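Local coordinates for probable low molecular weight protein-tyrosine-phosphatase AmsI (Erwinia amylovora, PDB 4D74) that probably hydrolyses phosphotyrosine in proteins and may be required for production of amylovoran, an exopolysaccharide virulence factor of the fire blight bacterium, at residues D72-V84 against Y143-G155. The protein carries 1 engineered substitution. Residues are numbered along the deposited sequence; the frame is centred on the assembly and turned at random.
Sequences DETASIVANEHGV and YKKSRDAFEAVYG
Y154 reaches from its own helix across the C-terminal end of helix 73-81 and the turn that follows, an example of how one long aromatic side chain can join two crossing helices. Its CB lies 3.6 Å from V78 CG1. With CG anti to the backbone N (chi1 -177°), the ring is carried past A79, which it meets obliquely, CE2 coming 3.6 Å from A79 CA. On one face, CD1 and CE1 meet the imidazole of H82 in an offset stack, centroids 4.4 Å apart and planes at 17°. H82 ND1 in turn donates a hydrogen bond to V78 O. At the tip, Y154 OH lies beside V84 CG2 and hydrogen-bonds a water that also reaches H82 O weakly. In this low molecular weight phosphatase fold, built on a four-stranded parallel sheet, helix 73-81 crosses the first turns of the C-terminal helix 147-169 at -54°; Y143, just before them, adjoins D141, the probable proton donor. V78 fills a knobs-into-holes site among R147, F150, E151 and Y154. Farther along, T74 CG2 makes a CH-pi contact with one face of F150. On the exposed side R147 NH2 donates to E81 OE2 at 2.8 Å, a salt bridge well short of straight, while I77 CG2 lies against one guanidinium face.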
ATOM      1  N   ASP A  72     -16.308 -21.790  -5.506  1.00 22.26           N
ATOM      2  CA  ASP A  72     -15.716 -22.703  -6.466  1.00 23.42           C
ATOM      3  C   ASP A  72     -15.282 -24.004  -5.797  1.00 24.30           C
ATOM      4  O   ASP A  72     -14.714 -24.009  -4.717  1.00 21.57           O
ATOM      5  CB  ASP A  72     -14.504 -22.022  -7.113  1.00 25.36           C
ATOM      6  CG  ASP A  72     -13.772 -22.908  -8.076  1.00 29.15           C
ATOM      7  OD1 ASP A  72     -14.160 -22.917  -9.253  1.00 32.73           O
ATOM      8  OD2 ASP A  72     -12.825 -23.607  -7.690  1.00 27.66           O
ATOM      9  N   GLU A  73     -15.546 -25.131  -6.456  1.00 24.90           N
ATOM     10  CA  GLU A  73     -15.222 -26.440  -5.883  1.00 27.28           C
ATOM     11  C   GLU A  73     -13.754 -26.607  -5.546  1.00 22.94           C
ATOM     12  O   GLU A  73     -13.432 -27.125  -4.493  1.00 23.99           O
ATOM     13  CB  GLU A  73     -15.632 -27.551  -6.864  1.00 31.66           C
ATOM     14  CG  GLU A  73     -15.538 -28.975  -6.321  1.00 41.54           C
ATOM     15  CD  GLU A  73     -15.652 -30.037  -7.426  1.00 49.87           C
ATOM     16  OE1 GLU A  73     -16.424 -29.840  -8.396  1.00 55.18           O
ATOM     17  OE2 GLU A  73     -14.955 -31.075  -7.329  1.00 58.25           O
ATOM     18  N   THR A  74     -12.863 -26.189  -6.432  1.00 23.39           N
ATOM     19  CA  THR A  74     -11.444 -26.362  -6.198  1.00 23.29           C
ATOM     20  C   THR A  74     -10.958 -25.416  -5.106  1.00 21.41           C
ATOM     21  O   THR A  74     -10.168 -25.819  -4.269  1.00 22.35           O
ATOM     22  CB  THR A  74     -10.610 -26.144  -7.470  1.00 25.81           C
ATOM     23  OG1 THR A  74     -11.142 -26.965  -8.514  1.00 30.49           O
ATOM     24  CG2 THR A  74      -9.170 -26.516  -7.229  1.00 25.69           C
ATOM     25  N   ALA A  75     -11.473 -24.193  -5.104  1.00 21.18           N
ATOM     26  CA  ALA A  75     -11.147 -23.253  -4.039  1.00 20.71           C
ATOM     27  C   ALA A  75     -11.537 -23.842  -2.671  1.00 20.14           C
ATOM     28  O   ALA A  75     -10.802 -23.738  -1.698  1.00 21.05           O
ATOM     29  CB  ALA A  75     -11.863 -21.932  -4.284  1.00 21.83           C
ATOM     30  N   SER A  76     -12.713 -24.464  -2.608  1.00 22.05           N
ATOM     31  CA  SER A  76     -13.220 -25.062  -1.384  0.50 22.92           C
ATOM     32  C   SER A  76     -12.341 -26.239  -0.918  1.00 22.45           C
ATOM     33  O   SER A  76     -11.992 -26.351   0.261  1.00 23.10           O
ATOM     34  CB  SER A  76     -14.672 -25.505  -1.624  0.50 23.73           C
ATOM     35  OG  SER A  76     -15.208 -26.161  -0.500  0.50 26.04           O
ATOM     36  N   ILE A  77     -11.984 -27.116  -1.841  1.00 23.23           N
ATOM     37  CA  ILE A  77     -11.095 -28.244  -1.531  1.00 24.37           C
ATOM     38  C   ILE A  77      -9.776 -27.803  -0.936  1.00 23.47           C
ATOM     39  O   ILE A  77      -9.354 -28.288   0.108  1.00 24.79           O
ATOM     40  CB  ILE A  77     -10.869 -29.128  -2.776  1.00 27.93           C
ATOM     41  CG1 ILE A  77     -12.186 -29.835  -3.117  1.00 30.86           C
ATOM     42  CG2 ILE A  77      -9.749 -30.135  -2.527  1.00 30.74           C
ATOM     43  CD1 ILE A  77     -12.238 -30.396  -4.523  1.00 33.89           C
ATOM     44  N   VAL A  78      -9.162 -26.810  -1.567  1.00 22.08           N
ATOM     45  CA  VAL A  78      -7.866 -26.325  -1.123  1.00 22.62           C
ATOM     46  C   VAL A  78      -7.995 -25.659   0.246  1.00 22.42           C
ATOM     47  O   VAL A  78      -7.196 -25.917   1.149  1.00 24.54           O
ATOM     48  CB  VAL A  78      -7.259 -25.363  -2.177  1.00 23.87           C
ATOM     49  CG1 VAL A  78      -6.035 -24.670  -1.628  1.00 23.00           C
ATOM     50  CG2 VAL A  78      -6.942 -26.131  -3.457  1.00 23.19           C
ATOM     51  N   ALA A  79      -9.021 -24.841   0.425  1.00 20.74           N
ATOM     52  CA  ALA A  79      -9.202 -24.182   1.710  1.00 19.79           C
ATOM     53  C   ALA A  79      -9.419 -25.202   2.816  1.00 22.44           C
ATOM     54  O   ALA A  79      -8.862 -25.069   3.899  1.00 20.66           O
ATOM     55  CB  ALA A  79     -10.353 -23.205   1.646  1.00 20.31           C
ATOM     56  N   ASN A  80     -10.220 -26.228   2.527  1.00 24.11           N
ATOM     57  CA  ASN A  80     -10.488 -27.261   3.527  1.00 25.93           C
ATOM     58  C   ASN A  80      -9.227 -27.981   3.990  1.00 25.45           C
ATOM     59  O   ASN A  80      -9.099 -28.276   5.188  1.00 25.45           O
ATOM     60  CB  ASN A  80     -11.465 -28.319   2.965  1.00 27.85           C
ATOM     61  CG  ASN A  80     -12.898 -27.806   2.798  1.00 30.81           C
ATOM     62  OD1 ASN A  80     -13.705 -28.478   2.166  1.00 31.23           O
ATOM     63  ND2 ASN A  80     -13.224 -26.627   3.334  1.00 31.79           N
ATOM     64  N   GLU A  81      -8.331 -28.264   3.053  1.00 26.63           N
ATOM     65  CA  GLU A  81      -7.041 -28.894   3.347  1.00 30.21           C
ATOM     66  C   GLU A  81      -6.255 -28.075   4.343  1.00 30.29           C
ATOM     67  O   GLU A  81      -5.568 -28.629   5.180  1.00 31.25           O
ATOM     68  CB  GLU A  81      -6.223 -29.089   2.080  1.00 34.38           C
ATOM     69  CG  GLU A  81      -6.752 -30.205   1.201  1.00 40.93           C
ATOM     70  CD  GLU A  81      -6.152 -30.213  -0.188  1.00 48.09           C
ATOM     71  OE1 GLU A  81      -5.309 -29.339  -0.509  1.00 53.30           O
ATOM     72  OE2 GLU A  81      -6.539 -31.107  -0.967  1.00 56.87           O
ATOM     73  N   HIS A  82      -6.406 -26.752   4.294  1.00 27.31           N
ATOM     74  CA  HIS A  82      -5.744 -25.878   5.254  1.00 28.65           C
ATOM     75  C   HIS A  82      -6.614 -25.482   6.440  1.00 27.24           C
ATOM     76  O   HIS A  82      -6.278 -24.565   7.170  1.00 31.06           O
ATOM     77  CB  HIS A  82      -5.265 -24.628   4.533  1.00 28.19           C
ATOM     78  CG  HIS A  82      -4.235 -24.901   3.494  1.00 28.26           C
ATOM     79  ND1 HIS A  82      -4.548 -25.177   2.179  1.00 29.18           N
ATOM     80  CD2 HIS A  82      -2.887 -24.915   3.574  1.00 29.23           C
ATOM     81  CE1 HIS A  82      -3.436 -25.352   1.494  1.00 29.37           C
ATOM     82  NE2 HIS A  82      -2.414 -25.210   2.318  1.00 33.44           N
ATOM     83  N   GLY A  83      -7.750 -26.139   6.630  1.00 26.39           N
ATOM     84  CA  GLY A  83      -8.562 -25.935   7.817  1.00 25.54           C
ATOM     85  C   GLY A  83      -9.518 -24.762   7.771  1.00 24.62           C
ATOM     86  O   GLY A  83     -10.036 -24.329   8.803  1.00 27.27           O
ATOM     87  N   VAL A  84      -9.758 -24.240   6.561  1.00 22.25           N
ATOM     88  CA  VAL A  84     -10.669 -23.153   6.359  1.00 22.62           C
ATOM     89  C   VAL A  84     -11.886 -23.621   5.564  1.00 21.89           C
ATOM     90  O   VAL A  84     -11.750 -24.290   4.557  1.00 24.31           O
ATOM     91  CB  VAL A  84      -9.943 -21.981   5.637  1.00 23.53           C
ATOM     92  CG1 VAL A  84     -10.918 -20.919   5.189  1.00 23.42           C
ATOM     93  CG2 VAL A  84      -8.845 -21.413   6.561  1.00 24.82           C
ATOM     94  N   TYR A 143      -8.803 -18.941 -11.272  1.00 26.27           N
ATOM     95  CA  TYR A 143     -10.076 -19.516 -11.745  1.00 27.53           C
ATOM     96  C   TYR A 143      -9.829 -20.264 -13.058  1.00 29.63           C
ATOM     97  O   TYR A 143      -9.213 -19.713 -13.979  1.00 27.85           O
ATOM     98  CB  TYR A 143     -11.096 -18.423 -11.930  1.00 29.26           C
ATOM     99  CG  TYR A 143     -12.452 -18.931 -12.373  1.00 32.67           C
ATOM    100  CD1 TYR A 143     -13.138 -19.890 -11.616  1.00 33.21           C
ATOM    101  CD2 TYR A 143     -13.032 -18.448 -13.527  1.00 35.82           C
ATOM    102  CE1 TYR A 143     -14.387 -20.361 -12.021  1.00 35.56           C
ATOM    103  CE2 TYR A 143     -14.281 -18.903 -13.944  1.00 39.81           C
ATOM    104  CZ  TYR A 143     -14.944 -19.856 -13.186  1.00 40.75           C
ATOM    105  OH  TYR A 143     -16.182 -20.302 -13.586  1.00 46.29           O
ATOM    106  N   LYS A 144     -10.307 -21.511 -13.078  1.00 31.73           N
ATOM    107  CA  LYS A 144     -10.207 -22.436 -14.216  1.00 35.18           C
ATOM    108  C   LYS A 144      -8.770 -22.862 -14.491  1.00 35.30           C
ATOM    109  O   LYS A 144      -8.486 -23.384 -15.560  1.00 38.51           O
ATOM    110  CB  LYS A 144     -10.838 -21.850 -15.482  1.00 40.13           C
ATOM    111  CG  LYS A 144     -12.372 -21.811 -15.446  1.00 46.03           C
ATOM    112  CD  LYS A 144     -12.968 -20.998 -16.589  1.00 49.11           C
ATOM    113  CE  LYS A 144     -12.633 -21.577 -17.959  1.00 53.05           C
ATOM    114  NZ  LYS A 144     -13.289 -22.897 -18.179  1.00 55.84           N
ATOM    115  N   LYS A 145      -7.861 -22.644 -13.545  1.00 32.06           N
ATOM    116  CA  LYS A 145      -6.470 -23.037 -13.741  1.00 31.34           C
ATOM    117  C   LYS A 145      -6.268 -24.311 -12.958  1.00 29.97           C
ATOM    118  O   LYS A 145      -7.211 -24.884 -12.415  1.00 29.46           O
ATOM    119  CB  LYS A 145      -5.489 -21.935 -13.283  1.00 32.94           C
ATOM    120  CG  LYS A 145      -5.714 -20.587 -13.935  1.00 36.85           C
ATOM    121  CD  LYS A 145      -5.382 -20.595 -15.406  1.00 41.14           C
ATOM    122  CE  LYS A 145      -5.443 -19.193 -16.002  1.00 44.71           C
ATOM    123  NZ  LYS A 145      -4.190 -18.430 -15.738  1.00 47.23           N
ATOM    124  N   SER A 146      -5.033 -24.786 -12.908  1.00 28.68           N
ATOM    125  CA  SER A 146      -4.732 -26.055 -12.261  1.00 30.35           C
ATOM    126  C   SER A 146      -4.860 -26.032 -10.758  1.00 31.43           C
ATOM    127  O   SER A 146      -4.866 -24.963 -10.121  1.00 27.83           O
ATOM    128  CB  SER A 146      -3.299 -26.490 -12.601  1.00 31.94           C
ATOM    129  OG  SER A 146      -2.352 -25.609 -11.986  1.00 31.47           O
ATOM    130  N   ARG A 147      -4.943 -27.221 -10.175  1.00 28.02           N
ATOM    131  CA  ARG A 147      -4.946 -27.380  -8.750  1.00 28.85           C
ATOM    132  C   ARG A 147      -3.737 -26.657  -8.119  1.00 27.80           C
ATOM    133  O   ARG A 147      -3.823 -26.024  -7.057  1.00 25.54           O
ATOM    134  CB  ARG A 147      -4.877 -28.870  -8.409  1.00 32.98           C
ATOM    135  CG  ARG A 147      -4.687 -29.171  -6.945  1.00 37.50           C
ATOM    136  CD  ARG A 147      -5.872 -28.742  -6.115  1.00 42.68           C
ATOM    137  NE  ARG A 147      -6.002 -29.605  -4.940  1.00 50.54           N
ATOM    138  CZ  ARG A 147      -6.795 -30.677  -4.851  1.00 52.83           C
ATOM    139  NH1 ARG A 147      -7.581 -31.053  -5.866  1.00 52.83           N
ATOM    140  NH2 ARG A 147      -6.811 -31.379  -3.721  1.00 53.67           N
ATOM    141  N   ASP A 148      -2.598 -26.760  -8.792  1.00 25.37           N
ATOM    142  CA  ASP A 148      -1.391 -26.131  -8.318  1.00 25.74           C
ATOM    143  C   ASP A 148      -1.563 -24.594  -8.226  1.00 21.91           C
ATOM    144  O   ASP A 148      -1.020 -23.989  -7.286  1.00 24.53           O
ATOM    145  CB  ASP A 148      -0.250 -26.490  -9.262  1.00 30.31           C
ATOM    146  CG  ASP A 148       1.086 -25.997  -8.774  1.00 38.18           C
ATOM    147  OD1 ASP A 148       1.435 -26.302  -7.609  1.00 47.11           O
ATOM    148  OD2 ASP A 148       1.800 -25.326  -9.566  1.00 42.36           O
ATOM    149  N   ALA A 149      -2.257 -23.998  -9.189  1.00 22.47           N
ATOM    150  CA  ALA A 149      -2.527 -22.548  -9.184  1.00 19.11           C
ATOM    151  C   ALA A 149      -3.382 -22.198  -7.961  1.00 20.87           C
ATOM    152  O   ALA A 149      -3.096 -21.238  -7.247  1.00 19.28           O
ATOM    153  CB  ALA A 149      -3.211 -22.115 -10.428  1.00 21.11           C
ATOM    154  N   PHE A 150      -4.436 -22.969  -7.716  1.00 20.25           N
ATOM    155  CA  PHE A 150      -5.257 -22.736  -6.510  1.00 20.58           C
ATOM    156  C   PHE A 150      -4.466 -22.880  -5.216  1.00 19.60           C
ATOM    157  O   PHE A 150      -4.667 -22.086  -4.274  1.00 20.39           O
ATOM    158  CB  PHE A 150      -6.511 -23.674  -6.479  1.00 19.49           C
ATOM    159  CG  PHE A 150      -7.603 -23.261  -7.414  1.00 20.41           C
ATOM    160  CD1 PHE A 150      -7.649 -23.707  -8.724  1.00 22.60           C
ATOM    161  CD2 PHE A 150      -8.645 -22.449  -6.969  1.00 22.29           C
ATOM    162  CE1 PHE A 150      -8.668 -23.327  -9.576  1.00 24.07           C
ATOM    163  CE2 PHE A 150      -9.662 -22.068  -7.821  1.00 24.35           C
ATOM    164  CZ  PHE A 150      -9.685 -22.520  -9.130  1.00 24.42           C
ATOM    165  N   GLU A 151      -3.579 -23.878  -5.107  1.00 19.53           N
ATOM    166  CA  GLU A 151      -2.780 -24.049  -3.907  1.00 20.34           C
ATOM    167  C   GLU A 151      -1.828 -22.869  -3.685  1.00 19.71           C
ATOM    168  O   GLU A 151      -1.693 -22.375  -2.563  1.00 20.70           O
ATOM    169  CB  GLU A 151      -1.955 -25.363  -3.940  1.00 25.00           C
ATOM    170  CG  GLU A 151      -2.819 -26.609  -3.801  1.00 30.01           C
ATOM    171  CD  GLU A 151      -3.164 -26.961  -2.353  1.00 34.16           C
ATOM    172  OE1 GLU A 151      -2.705 -26.266  -1.407  1.00 38.33           O
ATOM    173  OE2 GLU A 151      -3.904 -27.967  -2.174  1.00 42.34           O
ATOM    174  N   ALA A 152      -1.170 -22.457  -4.767  1.00 18.79           N
ATOM    175  CA  ALA A 152      -0.233 -21.320  -4.711  1.00 19.02           C
ATOM    176  C   ALA A 152      -0.965 -20.053  -4.273  1.00 18.16           C
ATOM    177  O   ALA A 152      -0.488 -19.334  -3.368  1.00 18.22           O
ATOM    178  CB  ALA A 152       0.412 -21.126  -6.070  1.00 19.76           C
ATOM    179  N   VAL A 153      -2.096 -19.781  -4.906  1.00 17.26           N
ATOM    180  CA  VAL A 153      -2.881 -18.592  -4.582  1.00 16.93           C
ATOM    181  C   VAL A 153      -3.388 -18.655  -3.153  1.00 16.86           C
ATOM    182  O   VAL A 153      -3.397 -17.635  -2.430  1.00 16.51           O
ATOM    183  CB  VAL A 153      -3.967 -18.328  -5.639  1.00 17.66           C
ATOM    184  CG1 VAL A 153      -4.940 -17.221  -5.188  1.00 18.28           C
ATOM    185  CG2 VAL A 153      -3.307 -17.911  -6.952  1.00 18.45           C
ATOM    186  N   TYR A 154      -3.860 -19.815  -2.699  1.00 16.75           N
ATOM    187  CA  TYR A 154      -4.287 -19.910  -1.312  1.00 16.29           C
ATOM    188  C   TYR A 154      -3.191 -19.472  -0.359  1.00 16.53           C
ATOM    189  O   TYR A 154      -3.410 -18.699   0.571  1.00 18.04           O
ATOM    190  CB  TYR A 154      -4.707 -21.354  -0.953  1.00 17.65           C
ATOM    191  CG  TYR A 154      -5.203 -21.427   0.449  1.00 19.11           C
ATOM    192  CD1 TYR A 154      -4.345 -21.598   1.524  1.00 21.50           C
ATOM    193  CD2 TYR A 154      -6.550 -21.269   0.690  1.00 21.52           C
ATOM    194  CE1 TYR A 154      -4.848 -21.624   2.832  1.00 22.76           C
ATOM    195  CE2 TYR A 154      -7.056 -21.275   1.968  1.00 22.73           C
ATOM    196  CZ  TYR A 154      -6.209 -21.459   3.027  1.00 23.07           C
ATOM    197  OH  TYR A 154      -6.799 -21.491   4.270  1.00 29.77           O
ATOM    198  N   GLY A 155      -1.967 -19.959  -0.571  1.00 17.51           N
ATOM    199  CA  GLY A 155      -0.873 -19.623   0.319  1.00 17.27           C
ATOM    200  C   GLY A 155      -0.578 -18.132   0.348  1.00 15.58           C
ATOM    201  O   GLY A 155      -0.263 -17.576   1.407  1.00 17.06           O
TER
HETATM  202  O   HOH W   1     -12.169 -22.961 -11.432  1.00 35.68           O
HETATM  203  O   HOH W   2      -5.303 -21.375   6.383  1.00 32.74           O